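Long-range contacts in Phospholipase/Carboxylesterase (PDB 4H0C), which probably hydrolyses carboxylic esters, perhaps including palmitoyl groups on proteins, as expected of its family in the alpha/beta hydrolase superfamily: residues A[12-17]-A[50-55]; A[29-34]-A[107-112]. All coordinates share one frame; numbering follows the deposited sequence.

Contact 1: residues A[12-17]-A[50-55]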
loop_
_atom_site.group_PDB
_atom_site.type_symbol
_atom_site.label_atom_id
_atom_site.label_comp_id
_atom_site.label_asym_id
_atom_site.label_seq_id
_atom_site.Cartn_x
_atom_site.Cartn_y
_atom_site.Cartn_z
ATOM N N ILE A 12 7.900 -6.862 -11.211
ATOM C CA ILE A 12 9.094 -6.150 -11.660
ATOM C C ILE A 12 9.977 -5.855 -10.451
ATOM O O ILE A 12 9.485 -5.423 -9.413
ATOM C CB ILE A 12 8.668 -4.872 -12.409
ATOM C CG1 ILE A 12 8.042 -5.279 -13.743
ATOM C CG2 ILE A 12 9.837 -3.934 -12.649
ATOM C CD1 ILE A 12 7.270 -4.180 -14.431
ATOM N N THR A 13 11.271 -6.131 -10.569
ATOM C CA THR A 13 12.195 -5.889 -9.466
ATOM C C THR A 13 13.233 -4.817 -9.818
ATOM O O THR A 13 13.584 -4.632 -10.993
ATOM C CB THR A 13 12.902 -7.181 -9.009
ATOM O OG1 THR A 13 13.681 -7.691 -10.092
ATOM C CG2 THR A 13 11.882 -8.247 -8.569
ATOM N N SER A 14 13.728 -4.139 -8.788
ATOM C CA SER A 14 14.751 -3.101 -8.891
ATOM C C SER A 14 15.488 -2.982 -7.536
ATOM O O SER A 14 15.326 -3.825 -6.639
ATOM C CB SER A 14 14.088 -1.770 -9.262
ATOM O OG SER A 14 15.059 -0.757 -9.515
ATOM N N GLY A 15 16.290 -1.933 -7.381
ATOM C CA GLY A 15 16.993 -1.691 -6.111
ATOM C C GLY A 15 18.085 -2.714 -5.860
ATOM O O GLY A 15 18.726 -3.180 -6.807
ATOM N N VAL A 16 18.281 -3.084 -4.593
ATOM C CA VAL A 16 19.342 -4.020 -4.199
ATOM C C VAL A 16 18.977 -5.452 -4.590
ATOM O O VAL A 16 17.884 -5.915 -4.278
ATOM C CB VAL A 16 19.568 -3.974 -2.667
ATOM C CG1 VAL A 16 20.749 -4.856 -2.256
ATOM C CG2 VAL A 16 19.723 -2.527 -2.187
ATOM N N PRO A 17 19.892 -6.167 -5.265
ATOM C CA PRO A 17 19.694 -7.605 -5.555
ATOM C C PRO A 17 19.234 -8.328 -4.293
ATOM O O PRO A 17 19.828 -8.151 -3.213
ATOM C CB PRO A 17 21.092 -8.061 -5.976
ATOM C CG PRO A 17 21.682 -6.834 -6.614
ATOM C CD PRO A 17 21.161 -5.662 -5.836
HETATM N N MSE A 50 16.884 -1.149 -0.035
HETATM C CA MSE A 50 15.814 -2.123 -0.283
HETATM C C MSE A 50 15.929 -2.842 -1.624
HETATM O O MSE A 50 16.292 -2.238 -2.660
HETATM C CB MSE A 50 14.428 -1.484 -0.249
HETATM C CG MSE A 50 13.859 -1.183 1.167
HETATM SE SE MSE A 50 14.888 0.232 2.000
HETATM C CE MSE A 50 13.561 0.684 3.340
ATOM N N ALA A 51 15.595 -4.132 -1.581
ATOM C CA ALA A 51 15.212 -4.864 -2.782
ATOM C C ALA A 51 13.802 -4.371 -3.093
ATOM O O ALA A 51 12.932 -4.416 -2.231
ATOM C CB ALA A 51 15.235 -6.368 -2.535
ATOM N N ILE A 52 13.579 -3.896 -4.312
ATOM C CA ILE A 52 12.280 -3.306 -4.690
ATOM C C ILE A 52 11.496 -4.299 -5.532
ATOM O O ILE A 52 12.009 -4.793 -6.545
ATOM C CB ILE A 52 12.477 -1.984 -5.467
ATOM C CG1 ILE A 52 13.185 -0.935 -4.589
ATOM C CG2 ILE A 52 11.165 -1.494 -6.085
ATOM C CD1 ILE A 52 13.759 0.224 -5.388
ATOM N N TYR A 53 10.284 -4.631 -5.077
ATOM C CA TYR A 53 9.336 -5.442 -5.846
ATOM C C TYR A 53 8.106 -4.611 -6.164
ATOM O O TYR A 53 7.500 -4.049 -5.259
ATOM C CB TYR A 53 8.856 -6.625 -4.998
ATOM C CG TYR A 53 9.882 -7.736 -4.862
ATOM C CD1 TYR A 53 9.636 -9.006 -5.401
ATOM C CD2 TYR A 53 11.075 -7.533 -4.173
ATOM C CE1 TYR A 53 10.570 -10.032 -5.283
ATOM C CE2 TYR A 53 12.021 -8.553 -4.068
ATOM C CZ TYR A 53 11.751 -9.801 -4.628
ATOM O OH TYR A 53 12.654 -10.831 -4.539
ATOM N N ALA A 54 7.699 -4.571 -7.430
ATOM C CA ALA A 54 6.502 -3.840 -7.820
ATOM C C ALA A 54 5.657 -4.745 -8.724
ATOM O O ALA A 54 6.023 -4.969 -9.882
ATOM C CB ALA A 54 6.874 -2.555 -8.539
ATOM N N PRO A 55 4.545 -5.294 -8.197
ATOM C CA PRO A 55 3.714 -6.128 -9.064
ATOM C C PRO A 55 2.942 -5.252 -10.034
ATOM O O PRO A 55 2.580 -4.123 -9.685
ATOM C CB PRO A 55 2.752 -6.833 -8.089
ATOM C CG PRO A 55 2.700 -5.955 -6.888
ATOM C CD PRO A 55 4.083 -5.315 -6.792
#

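Contact 2: residues A[29-34]-A[107-112]. With CIT (citric acid), chain C.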
loop_
_atom_site.group_PDB
_atom_site.type_symbol
_atom_site.label_atom_id
_atom_site.label_comp_id
_atom_site.label_asym_id
_atom_site.label_seq_id
_atom_site.Cartn_x
_atom_site.Cartn_y
_atom_site.Cartn_z
ATOM N N HIS A 29 1.425 0.515 -7.578
ATOM C CA HIS A 29 1.020 1.604 -8.451
ATOM C C HIS A 29 -0.457 1.910 -8.364
ATOM O O HIS A 29 -1.274 1.101 -7.862
ATOM C CB HIS A 29 1.412 1.323 -9.905
ATOM C CG HIS A 29 0.632 0.187 -10.568
ATOM N ND1 HIS A 29 -0.660 0.322 -11.011
ATOM C CD2 HIS A 29 1.034 -1.101 -10.918
ATOM C CE1 HIS A 29 -1.055 -0.844 -11.593
ATOM N NE2 HIS A 29 -0.023 -1.718 -11.516
ATOM N N GLY A 30 -0.807 3.076 -8.884
ATOM C CA GLY A 30 -2.187 3.529 -8.893
ATOM C C GLY A 30 -2.993 3.114 -10.118
ATOM O O GLY A 30 -2.500 2.403 -10.996
ATOM N N ARG A 31 -4.239 3.572 -10.170
ATOM C CA ARG A 31 -5.159 3.217 -11.260
ATOM C C ARG A 31 -4.640 3.751 -12.595
ATOM O O ARG A 31 -4.336 4.952 -12.720
ATOM C CB ARG A 31 -6.566 3.752 -10.988
ATOM C CG ARG A 31 -7.637 3.184 -11.913
ATOM C CD ARG A 31 -8.984 3.861 -11.668
ATOM N NE ARG A 31 -9.398 3.671 -10.267
ATOM C CZ ARG A 31 -10.087 2.618 -9.817
ATOM N NH1 ARG A 31 -10.489 1.660 -10.652
ATOM N NH2 ARG A 31 -10.381 2.522 -8.531
ATOM N N GLY A 32 -4.565 2.869 -13.586
ATOM C CA GLY A 32 -4.025 3.237 -14.903
ATOM C C GLY A 32 -2.507 3.329 -14.935
ATOM O O GLY A 32 -1.929 3.742 -15.947
ATOM N N GLY A 33 -1.857 2.940 -13.840
ATOM C CA GLY A 33 -0.419 3.118 -13.689
ATOM C C GLY A 33 0.356 1.857 -13.973
ATOM O O GLY A 33 -0.220 0.822 -14.349
ATOM N N THR A 34 1.674 1.935 -13.811
ATOM C CA THR A 34 2.519 0.777 -14.098
ATOM C C THR A 34 3.527 0.567 -13.010
ATOM O O THR A 34 3.876 1.505 -12.276
ATOM C CB THR A 34 3.278 0.903 -15.456
ATOM O OG1 THR A 34 4.227 1.970 -15.378
ATOM C CG2 THR A 34 2.313 1.160 -16.622
ATOM N N PHE A 107 0.440 4.486 -3.837
ATOM C CA PHE A 107 -0.239 5.762 -4.071
ATOM C C PHE A 107 -1.640 5.487 -4.545
ATOM O O PHE A 107 -1.834 4.663 -5.438
ATOM C CB PHE A 107 0.491 6.614 -5.140
ATOM C CG PHE A 107 -0.269 7.835 -5.560
ATOM C CD1 PHE A 107 -0.538 8.853 -4.638
ATOM C CD2 PHE A 107 -0.734 7.968 -6.862
ATOM C CE1 PHE A 107 -1.246 9.990 -5.007
ATOM C CE2 PHE A 107 -1.437 9.112 -7.246
ATOM C CZ PHE A 107 -1.697 10.124 -6.320
ATOM N N SER A 108 -2.603 6.215 -3.983
ATOM C CA SER A 108 -3.990 6.201 -4.475
ATOM C C SER A 108 -4.567 4.769 -4.469
ATOM O O SER A 108 -4.603 4.146 -3.411
ATOM C CB SER A 108 -4.098 6.947 -5.828
ATOM O OG SER A 108 -5.433 7.330 -6.107
ATOM N N GLN A 109 -4.974 4.229 -5.620
ATOM C CA GLN A 109 -5.479 2.855 -5.678
ATOM C C GLN A 109 -4.505 1.878 -5.038
ATOM O O GLN A 109 -4.942 0.946 -4.344
ATOM C CB GLN A 109 -5.803 2.440 -7.118
ATOM C CG GLN A 109 -6.592 1.136 -7.226
ATOM C CD GLN A 109 -6.695 0.643 -8.666
ATOM O OE1 GLN A 109 -5.682 0.538 -9.362
ATOM N NE2 GLN A 109 -7.921 0.328 -9.117
ATOM N N GLY A 110 -3.208 2.085 -5.274
ATOM C CA GLY A 110 -2.141 1.288 -4.635
ATOM C C GLY A 110 -2.016 1.484 -3.137
ATOM O O GLY A 110 -1.633 0.543 -2.426
ATOM N N ALA A 111 -2.330 2.694 -2.647
ATOM C CA ALA A 111 -2.319 2.951 -1.181
ATOM C C ALA A 111 -3.483 2.203 -0.519
ATOM O O ALA A 111 -3.322 1.624 0.541
ATOM C CB ALA A 111 -2.412 4.442 -0.897
ATOM N N CYS A 112 -4.654 2.212 -1.162
ATOM C CA CYS A 112 -5.797 1.467 -0.646
ATOM C C CYS A 112 -5.479 -0.025 -0.580
ATOM O O CYS A 112 -5.769 -0.682 0.417
ATOM C CB CYS A 112 -7.021 1.688 -1.534
ATOM S SG CYS A 112 -7.523 3.410 -1.567
HETATM C C1 CIT C . -8.868 6.050 -7.734
HETATM O O1 CIT C . -9.760 5.521 -8.418
HETATM O O2 CIT C . -7.691 6.130 -8.137
HETATM C C2 CIT C . -9.240 6.607 -6.377
HETATM C C3 CIT C . -8.939 5.578 -5.275
HETATM O O7 CIT C . -7.574 5.173 -5.342
HETATM C C4 CIT C . -9.184 6.156 -3.881
HETATM C C5 CIT C . -7.948 6.874 -3.374
HETATM O O3 CIT C . -7.255 6.333 -2.473
HETATM O O4 CIT C . -7.669 7.991 -3.873
HETATM C C6 CIT C . -9.754 4.311 -5.434
HETATM O O5 CIT C . -9.137 3.213 -5.458
HETATM O O6 CIT C . -10.991 4.409 -5.497
HETATM O O HOH W 1 -5.306 5.486 -8.380
#

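Contact 1: residues A[12-17]-A[50-55]
Thr-13 and Tyr-53 lie side by side and point the same way, and the methyl CG2 of Thr-13 sits over one face of the phenol ring, 4.0 Å from the Tyr-53 centroid and 14° off its normal, a CH-pi contact. Tyr-53 holds CG beside its own backbone N (chi1 -75°), which leaves the ring with one face under that methyl. The tight part is the ladder itself: Ile-12 with Ala-54 and Ser-14 with Ile-52 are hydrogen-bonded pairs, the shortest link being Ala-54 N to Ile-12 O at 2.8 Å. Beyond them Val-16 N reaches Met-50 O at 2.9 Å. At Gly-15, whose phi is positive, a CB would run into Met-50 O, and Ile-52 CD1 fits against the bare CA at 3.8 Å. Residues 50-55 are buried, with helix 35-39 touching Ile-12 and Ala-54 and helix 77-94 touching Tyr-53 on the other face. The loose side is strand 11-15, where Ile-12, Thr-13 and Gly-15 remain exposed, although Ser-14 OG bonds to Gln-42. Two strands meeting at 155°, the first an outermost strand of the sheet, form the antiparallel edge of an otherwise parallel alpha/beta hydrolase sheet.

Contact 2: residues A[29-34]-A[107-112]
Arg-31 and Gln-109 each send CG out opposite the backbone N (chi1 -168° in both); Gln-109 then runs on extended, while Arg-31 bends at chi3 (-59°), and the two chains cross at about a right angle. The setting is consistent with the nucleophile elbow of an alpha/beta hydrolase: Ser-108, at positive phi between strand 102-107 and helix 109-120, bonds through OG to His-194, a probable triad partner. Gln-109 NE2 lies over one face of the guanidinium, 3.2 Å from Arg-31 CZ, with the amide plane turned 52° away. Both groups are donors and find acceptors elsewhere: NE2 uses Ser-61, Arg-31 NH2 uses Tyr-65 O, and Arg-31 NE meets O1 of a bound citrate, probably from the crystallisation liquor, at 2.6 Å. Gln-109 OE1, 3.3 Å from Arg-31 CA, accepts from Trp-62 N. An alanine here would probably leave Trp-62 N and Ser-61 OG without their Gln-109 partners and take away the amide lying over the Arg-31 guanidinium. A water accepts from Arg-31 N at 2.8 Å and from Gln-109 N at 3.1 Å, the pair of amides expected to form the oxyanion hole, as in related esterases. Gly-110 passes closely beneath the loop, its CA 3.3 Å from His-29 O, where a CB would clash. The loop is braced from within: His-29 ND1, with its acceptor in the ring plane, donates to Gly-30 O at 2.8 Å, while Gly-33 N reaches the same oxygen from the opposite face.

How the contacts relate
From the N terminus the chain runs first along edge strand 11-15, turns into strand 23-28, and leaves it through loop 29-34 into helix 35-39. When it returns as strand 50-55, contact 1 closes this first loop of 32 residues, with segment 29-34 held inside it. Contact 2 closes much later, after helix 77-94 and strand 102-107, when 107-112 comes up against 29-34 across 72 intervening residues. The two closures therefore cross rather than nest. Contact 1 ties the sheet's edge to the strand beside it, 50-55, whereas contact 2 joins the loop after strand 23-28 to the turn and helix start after strand 102-107, nearer the middle of the sheet. Their centres lie about 17 Å apart, yet Pro-55 O packs 3.6 Å from His-29 CD2.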